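Local coordinates for protein D-alanyl-D-alanine carboxypeptidase (Mycobacterium tuberculosis H37Rv, PDB 4RYE) that cleaves the terminal D-Ala-D-Ala of pentapeptide substrates as a D,D-carboxypeptidase, and probably does so on peptidoglycan stem peptides, at residues Ala20-Ile24 / Ala35-Gln39; Ala42-Ala46 / Met234-Leu238; Tyr89-Leu94 / Glu177-Pro183. All coordinates share one frame; numbering follows the deposited sequence.

Interactions 1 and 2 are neighbours, with centres about 10 Å apart, and both reach the antiparallel sheet of the penicillin-recognising fold: strand 22-27 lies between 32-37 and 228-237. They meet directly where T22 and M235 pair through their backbones. Interaction 2 then joins the sheet to the loop that runs into S47 and K50. Interaction 3 stands on the other side of the chain's centre, about 33 Å from interaction 1 and about 27 Å from interaction 2 between centres. Along the chain interaction 1 closes first; both segments of interaction 3 fall between the two of interaction 2, joining helix 91-100, which leads toward S102, to the hairpin 179-192.

Interaction 1. Residues Ala20-Ile24 / Ala35-Gln39; sequences AQTWI and AGRDQ
W23 and R37 form a hydrogen-bonded antiparallel pair in the beta hairpin of strands 22-27 and 32-37, part of the antiparallel sheet, away from the catalytic residues. Two backbone bonds close the pair: W23 N donates to R37 O at 3.0 Å, and R37 N to W23 O at 2.8 Å, the latter nearly straight at 167°. One step on, I24 and G36 make a non-hydrogen-bonded pair, and their CA atoms come within 4.0 Å of each other.

On the face that carries W23 and R37, the methylene carbon R37 CB sits over the five-membered part of the indole, 3.7 Å from the ring centroid, a CH-pi contact. W23 CG lies between its backbone N and carbonyl carbon (chi1 50°), which brings the ring back across the neighbouring strand; there its far rim, at CZ3, is 3.8 Å from A35 CB. The extended R37 chain continues past the indole toward the loop before strand 22-27, where the Q21 carbonyl oxygen lies over one face of the guanidinium. Helix 246-259 packs against W23 through Q249 and L253.

The other face holds I24, whose CD1 meets Q39 CB at 3.9 Å, with A155 and V159 of helix 155-166 covering it. Close to the turn of the chain at D38, T22 CG2 rests 3.7 Å from D38 CB, and a water links T22 OG1 to D38 O. Q21 and T22 together face M235 in a classic beta bulge at the start of the strand.

The chemistry is thus graded: paired amides set the register, the aliphatic part of R37 shields the buried indole, and its charged end reaches the partly exposed border, where carbonyl oxygens would probably offset part of its charge.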
# COMPACT_ATOMS: atom_id res chain seq x y z
N ALA A 20 -0.51 -10.97 -11.83
CA ALA A 20 0.69 -10.34 -11.25
C ALA A 20 1.96 -11.01 -11.76
O ALA A 20 2.09 -12.23 -11.70
CB ALA A 20 0.64 -10.39 -9.72
N GLN A 21 2.91 -10.22 -12.26
CA GLN A 21 4.16 -10.81 -12.76
C GLN A 21 5.20 -11.06 -11.66
O GLN A 21 6.06 -11.93 -11.82
CB GLN A 21 4.74 -10.01 -13.93
CG GLN A 21 3.90 -10.13 -15.21
CD GLN A 21 3.73 -11.57 -15.65
OE1 GLN A 21 4.66 -12.18 -16.19
NE2 GLN A 21 2.55 -12.13 -15.40
N THR A 22 5.14 -10.31 -10.56
CA THR A 22 5.91 -10.66 -9.37
C THR A 22 4.99 -10.62 -8.17
O THR A 22 4.04 -9.86 -8.16
CB THR A 22 7.09 -9.70 -9.08
OG1 THR A 22 6.59 -8.50 -8.47
CG2 THR A 22 7.88 -9.36 -10.37
N TRP A 23 5.27 -11.44 -7.16
CA TRP A 23 4.45 -11.47 -5.96
C TRP A 23 5.18 -12.22 -4.86
O TRP A 23 6.19 -12.89 -5.13
CB TRP A 23 3.06 -12.09 -6.24
CG TRP A 23 3.10 -13.43 -6.95
CD1 TRP A 23 2.93 -13.65 -8.29
CD2 TRP A 23 3.32 -14.71 -6.36
NE1 TRP A 23 3.04 -14.99 -8.57
CE2 TRP A 23 3.29 -15.66 -7.40
CE3 TRP A 23 3.55 -15.15 -5.06
CZ2 TRP A 23 3.47 -17.03 -7.18
CZ3 TRP A 23 3.74 -16.51 -4.83
CH2 TRP A 23 3.70 -17.43 -5.88
N ILE A 24 4.69 -12.11 -3.64
CA ILE A 24 5.28 -12.80 -2.50
C ILE A 24 4.18 -13.06 -1.49
O ILE A 24 3.21 -12.33 -1.44
CB ILE A 24 6.44 -11.96 -1.86
CG1 ILE A 24 7.24 -12.78 -0.85
CG2 ILE A 24 5.91 -10.67 -1.22
CD1 ILE A 24 8.51 -12.07 -0.36
N ALA A 35 6.00 -18.27 -0.17
CA ALA A 35 6.17 -18.46 -1.61
C ALA A 35 6.47 -17.12 -2.25
O ALA A 35 6.15 -16.08 -1.69
CB ALA A 35 4.91 -19.08 -2.23
N GLY A 36 7.07 -17.14 -3.42
CA GLY A 36 7.33 -15.89 -4.11
C GLY A 36 7.61 -16.13 -5.57
O GLY A 36 8.06 -17.22 -5.97
N ARG A 37 7.31 -15.13 -6.39
CA ARG A 37 7.71 -15.16 -7.78
C ARG A 37 8.44 -13.87 -8.11
O ARG A 37 7.84 -12.79 -8.02
CB ARG A 37 6.51 -15.33 -8.70
CG ARG A 37 6.91 -15.39 -10.16
CD ARG A 37 5.72 -15.61 -11.08
NE ARG A 37 6.11 -15.54 -12.48
CZ ARG A 37 5.32 -15.11 -13.45
NH1 ARG A 37 4.09 -14.71 -13.18
NH2 ARG A 37 5.77 -15.08 -14.70
N ASP A 38 9.72 -13.97 -8.47
CA ASP A 38 10.54 -12.79 -8.74
C ASP A 38 10.38 -11.70 -7.67
O ASP A 38 10.32 -10.50 -7.98
CB ASP A 38 10.21 -12.24 -10.13
CG ASP A 38 10.78 -13.08 -11.25
OD1 ASP A 38 11.70 -13.88 -10.99
OD2 ASP A 38 10.30 -12.93 -12.40
N GLN A 39 10.29 -12.11 -6.41
CA GLN A 39 9.96 -11.18 -5.35
C GLN A 39 11.03 -10.09 -5.08
O GLN A 39 10.77 -9.15 -4.35
CB GLN A 39 9.62 -11.92 -4.05
CG GLN A 39 10.76 -12.74 -3.48
CD GLN A 39 10.66 -14.21 -3.87
OE1 GLN A 39 10.43 -14.55 -5.04
NE2 GLN A 39 10.82 -15.09 -2.88
O HOH W 1 8.36 -11.73 -13.25
O HOH W 2 9.16 -7.90 -7.19

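Interaction 2. Residues Ala42-Ala46 / Met234-Leu238; sequences AHPPA and MMYGL
H43 and Y236 lie face on face in an offset stack, their planes only 8° apart and their ring centroids separated by 4.3 Å. The slide between them is such that H43 ND1 sits above Y236 CG at 3.6 Å, while Y236 CB is 3.9 Å from the imidazole centroid, almost on the ring normal. Next to the stack along the strand, the methyl of selenomethionine M235 is tucked against the backbone of the loop: M235 CE lies 3.4 Å from H43 O and equally 3.4 Å from P44 O, with P45 CA at 3.7 Å. A bend at the last torsion of M235 (chi3 79°) turns this methyl toward the carbonyls.

The loop 42-46 precedes helix 50-60, and in the penicillin-recognising fold this is the approach to the SxxK motif, here S47 and K50; the side chain of P45 is about 8 Å from that of S47. P45 O accepts hydrogen bonds from T48 OG1 and T218 OG1, so the end of the loop is tied both to the next residues and to strand 218-225.

Within the sheet, M235 is held by backbone pairing with T22, whose side chain also packs on H43. Y236 adopts a left-handed backbone conformation (phi 56°) in a G1 beta bulge, in which it and G237 both face K217.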
# COMPACT_ATOMS: atom_id res chain seq x y z
N ALA A 42 12.81 -5.41 -9.24
CA ALA A 42 12.29 -4.05 -9.06
C ALA A 42 11.32 -3.63 -10.15
O ALA A 42 11.56 -3.85 -11.34
CB ALA A 42 13.44 -3.03 -8.97
N HIS A 43 10.21 -3.04 -9.73
CA HIS A 43 9.20 -2.47 -10.63
C HIS A 43 8.67 -1.20 -9.97
O HIS A 43 8.85 -1.01 -8.77
CB HIS A 43 8.05 -3.46 -10.87
CG HIS A 43 8.42 -4.64 -11.70
ND1 HIS A 43 8.72 -4.55 -13.05
CD2 HIS A 43 8.53 -5.96 -11.38
CE1 HIS A 43 9.00 -5.76 -13.51
NE2 HIS A 43 8.90 -6.63 -12.52
N PRO A 44 8.04 -0.32 -10.75
CA PRO A 44 7.44 0.87 -10.14
C PRO A 44 6.30 0.48 -9.20
O PRO A 44 5.55 -0.45 -9.52
CB PRO A 44 6.89 1.65 -11.35
CG PRO A 44 7.77 1.18 -12.52
CD PRO A 44 8.01 -0.27 -12.23
N PRO A 45 6.20 1.15 -8.05
CA PRO A 45 5.21 0.77 -7.04
C PRO A 45 3.84 1.41 -7.20
O PRO A 45 2.88 0.92 -6.61
CB PRO A 45 5.85 1.29 -5.75
CG PRO A 45 6.60 2.53 -6.19
CD PRO A 45 7.17 2.13 -7.54
N ALA A 46 3.73 2.48 -7.99
CA ALA A 46 2.51 3.28 -8.02
C ALA A 46 2.07 3.59 -6.59
O ALA A 46 2.90 3.78 -5.71
CB ALA A 46 1.40 2.58 -8.81
N MSE A 234 1.82 -7.86 -4.85
CA MSE A 234 1.72 -8.28 -6.23
C MSE A 234 2.08 -7.06 -7.07
O MSE A 234 1.61 -5.96 -6.80
CB MSE A 234 0.29 -8.73 -6.53
CG MSE A 234 -0.11 -9.99 -5.79
SE MSE A 234 -2.05 -10.16 -5.57
CE MSE A 234 -2.60 -9.86 -7.42
N MSE A 235 2.94 -7.24 -8.07
CA MSE A 235 3.37 -6.10 -8.88
C MSE A 235 3.29 -6.38 -10.37
O MSE A 235 3.28 -7.54 -10.80
CB MSE A 235 4.81 -5.69 -8.54
CG MSE A 235 5.13 -5.51 -7.08
SE MSE A 235 6.89 -4.64 -6.90
CE MSE A 235 6.35 -2.79 -7.26
N TYR A 236 3.25 -5.30 -11.14
CA TYR A 236 3.45 -5.34 -12.58
C TYR A 236 2.49 -6.29 -13.31
O TYR A 236 2.92 -7.12 -14.11
CB TYR A 236 4.90 -5.71 -12.90
CG TYR A 236 5.34 -5.22 -14.24
CD1 TYR A 236 5.37 -3.86 -14.52
CD2 TYR A 236 5.74 -6.10 -15.23
CE1 TYR A 236 5.78 -3.39 -15.75
CE2 TYR A 236 6.15 -5.64 -16.47
CZ TYR A 236 6.17 -4.29 -16.72
OH TYR A 236 6.57 -3.82 -17.95
N GLY A 237 1.20 -6.15 -13.03
CA GLY A 237 0.23 -7.07 -13.60
C GLY A 237 -0.86 -6.39 -14.40
O GLY A 237 -1.19 -5.23 -14.16
N LEU A 238 -1.41 -7.12 -15.36
CA LEU A 238 -2.56 -6.65 -16.12
C LEU A 238 -3.60 -7.76 -16.21
O LEU A 238 -3.27 -8.90 -16.52
CB LEU A 238 -2.13 -6.21 -17.52
CG LEU A 238 -1.26 -4.95 -17.59
CD1 LEU A 238 -0.82 -4.67 -19.02
CD2 LEU A 238 -1.98 -3.75 -17.00

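Interaction 3. Residues Tyr89-Leu94 / Glu177-Pro183; sequences YTARQL and EPSAMFP
Y89 and F182 supply the aromatic part of this contact. Their rings are nearly parallel, with planes at 23°, but slid so far apart that they barely overlap; the closest atoms are Y89 CE2 and F182 CE2, at 3.6 Å. F182 CG is anti to its backbone N (chi1 -167°), directing the ring toward the start of helix 91-100, where Q93 O lies in the plane of the phenyl at its edge, 3.3 Å from F182 CE1. P183 completes the apolar patch, its CG touching Y89 CD2 at 4.0 Å.

That same proline carbon also packs over the flat amide of Q93, coming within 3.3 Å of Q93 NE2. The amide is held through OE1 by the N-cap residue, T90, with which Q93 forms a capping box: Q93 N donates to T90 OG1, and T90 N donates to Q93 OE1 at 2.8 Å, from above the carbonyl plane. The box thus ties the passage from strand 88-90 into helix 91-100, which runs toward S102, and holds the amide against which P183 packs.

Water adds two bridges. One water joins Y89 OH to P183 O, the hydroxyl also being bonded to K84 N, and another joins Q93 NE2 to M181 O.

The ionic contact lies farther along, where the hairpin 179-192 begins. R92 and E177 approach from opposite directions with guanidinium and carboxylate nearly coplanar, in a salt bridge from R92 NH2 to E177 OE2; the modelled spacing of 2.4 Å is too short to be trusted in detail. R92 NE forms a second salt bridge with D96, whose carboxylate lies close to that of E177, and the arginine would probably ease the repulsion between the two acids.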
# COMPACT_ATOMS: atom_id res chain seq x y z
N TYR A 89 -7.14 21.09 6.95
CA TYR A 89 -7.34 19.64 7.08
C TYR A 89 -6.44 19.12 8.19
O TYR A 89 -5.36 19.66 8.41
CB TYR A 89 -6.97 18.93 5.76
CG TYR A 89 -7.78 19.42 4.59
CD1 TYR A 89 -7.36 20.53 3.85
CD2 TYR A 89 -8.97 18.81 4.23
CE1 TYR A 89 -8.12 21.01 2.79
CE2 TYR A 89 -9.74 19.28 3.17
CZ TYR A 89 -9.30 20.38 2.45
OH TYR A 89 -10.03 20.85 1.40
N THR A 90 -6.88 18.07 8.88
CA THR A 90 -6.02 17.42 9.86
C THR A 90 -5.20 16.33 9.20
O THR A 90 -5.56 15.82 8.12
CB THR A 90 -6.82 16.77 11.00
OG1 THR A 90 -7.60 15.70 10.47
CG2 THR A 90 -7.73 17.78 11.68
N ALA A 91 -4.09 15.96 9.83
CA ALA A 91 -3.29 14.83 9.37
C ALA A 91 -4.14 13.57 9.26
O ALA A 91 -3.97 12.79 8.33
CB ALA A 91 -2.11 14.60 10.30
N ARG A 92 -5.04 13.36 10.22
CA ARG A 92 -5.89 12.17 10.20
C ARG A 92 -6.79 12.19 8.97
O ARG A 92 -6.89 11.19 8.25
CB ARG A 92 -6.75 12.08 11.48
CG ARG A 92 -7.77 10.93 11.48
CD ARG A 92 -7.05 9.60 11.30
NE ARG A 92 -7.95 8.45 11.19
CZ ARG A 92 -8.25 7.64 12.21
NH1 ARG A 92 -7.76 7.87 13.42
NH2 ARG A 92 -9.06 6.61 12.01
N GLN A 93 -7.41 13.33 8.71
CA GLN A 93 -8.27 13.48 7.54
C GLN A 93 -7.48 13.19 6.28
O GLN A 93 -7.97 12.52 5.38
CB GLN A 93 -8.88 14.89 7.48
CG GLN A 93 -9.99 15.14 8.49
CD GLN A 93 -10.31 16.61 8.69
OE1 GLN A 93 -9.54 17.49 8.30
NE2 GLN A 93 -11.45 16.88 9.31
N LEU A 94 -6.25 13.69 6.21
CA LEU A 94 -5.43 13.50 5.02
C LEU A 94 -5.01 12.04 4.88
O LEU A 94 -4.95 11.51 3.77
CB LEU A 94 -4.23 14.45 5.00
CG LEU A 94 -4.54 15.95 4.86
CD1 LEU A 94 -3.28 16.82 4.99
CD2 LEU A 94 -5.23 16.23 3.54
N GLU A 177 -10.81 0.51 8.08
CA GLU A 177 -12.07 1.28 8.12
C GLU A 177 -12.86 1.12 6.82
O GLU A 177 -12.29 1.27 5.73
CB GLU A 177 -11.81 2.79 8.27
CG GLU A 177 -11.17 3.28 9.55
CD GLU A 177 -10.72 4.73 9.39
OE1 GLU A 177 -10.77 5.24 8.25
OE2 GLU A 177 -10.31 5.37 10.39
N PRO A 178 -14.18 0.87 6.93
CA PRO A 178 -14.96 0.83 5.70
C PRO A 178 -15.19 2.22 5.12
O PRO A 178 -15.42 2.36 3.92
CB PRO A 178 -16.30 0.21 6.15
CG PRO A 178 -16.39 0.52 7.62
CD PRO A 178 -14.96 0.49 8.12
N SER A 179 -15.10 3.25 5.96
CA SER A 179 -15.42 4.60 5.53
C SER A 179 -14.83 5.63 6.47
O SER A 179 -14.37 5.31 7.57
CB SER A 179 -16.94 4.79 5.47
OG SER A 179 -17.52 4.61 6.75
N ALA A 180 -14.84 6.89 6.03
CA ALA A 180 -14.38 7.98 6.87
C ALA A 180 -15.06 9.26 6.44
O ALA A 180 -15.55 9.35 5.31
CB ALA A 180 -12.86 8.13 6.78
N MSE A 181 -15.09 10.24 7.33
CA MSE A 181 -15.65 11.55 7.01
C MSE A 181 -14.52 12.46 6.55
O MSE A 181 -13.47 12.53 7.19
CB MSE A 181 -16.34 12.15 8.23
CG MSE A 181 -17.59 11.42 8.71
SE MSE A 181 -18.96 11.10 7.34
CE MSE A 181 -19.17 12.84 6.59
N PHE A 182 -14.75 13.18 5.46
CA PHE A 182 -13.76 14.12 4.95
C PHE A 182 -14.42 15.48 4.74
O PHE A 182 -15.56 15.55 4.31
CB PHE A 182 -13.14 13.59 3.65
CG PHE A 182 -11.91 14.33 3.22
CD1 PHE A 182 -10.67 13.98 3.73
CD2 PHE A 182 -11.99 15.37 2.30
CE1 PHE A 182 -9.52 14.66 3.33
CE2 PHE A 182 -10.86 16.06 1.90
CZ PHE A 182 -9.62 15.70 2.42
N PRO A 183 -13.70 16.57 5.08
CA PRO A 183 -14.28 17.92 4.95
C PRO A 183 -14.69 18.25 3.52
O PRO A 183 -14.03 17.82 2.56
CB PRO A 183 -13.13 18.83 5.39
CG PRO A 183 -12.29 17.99 6.28
CD PRO A 183 -12.37 16.60 5.70
O HOH W 3 -12.61 19.85 1.38
O HOH W 4 -13.42 14.40 9.73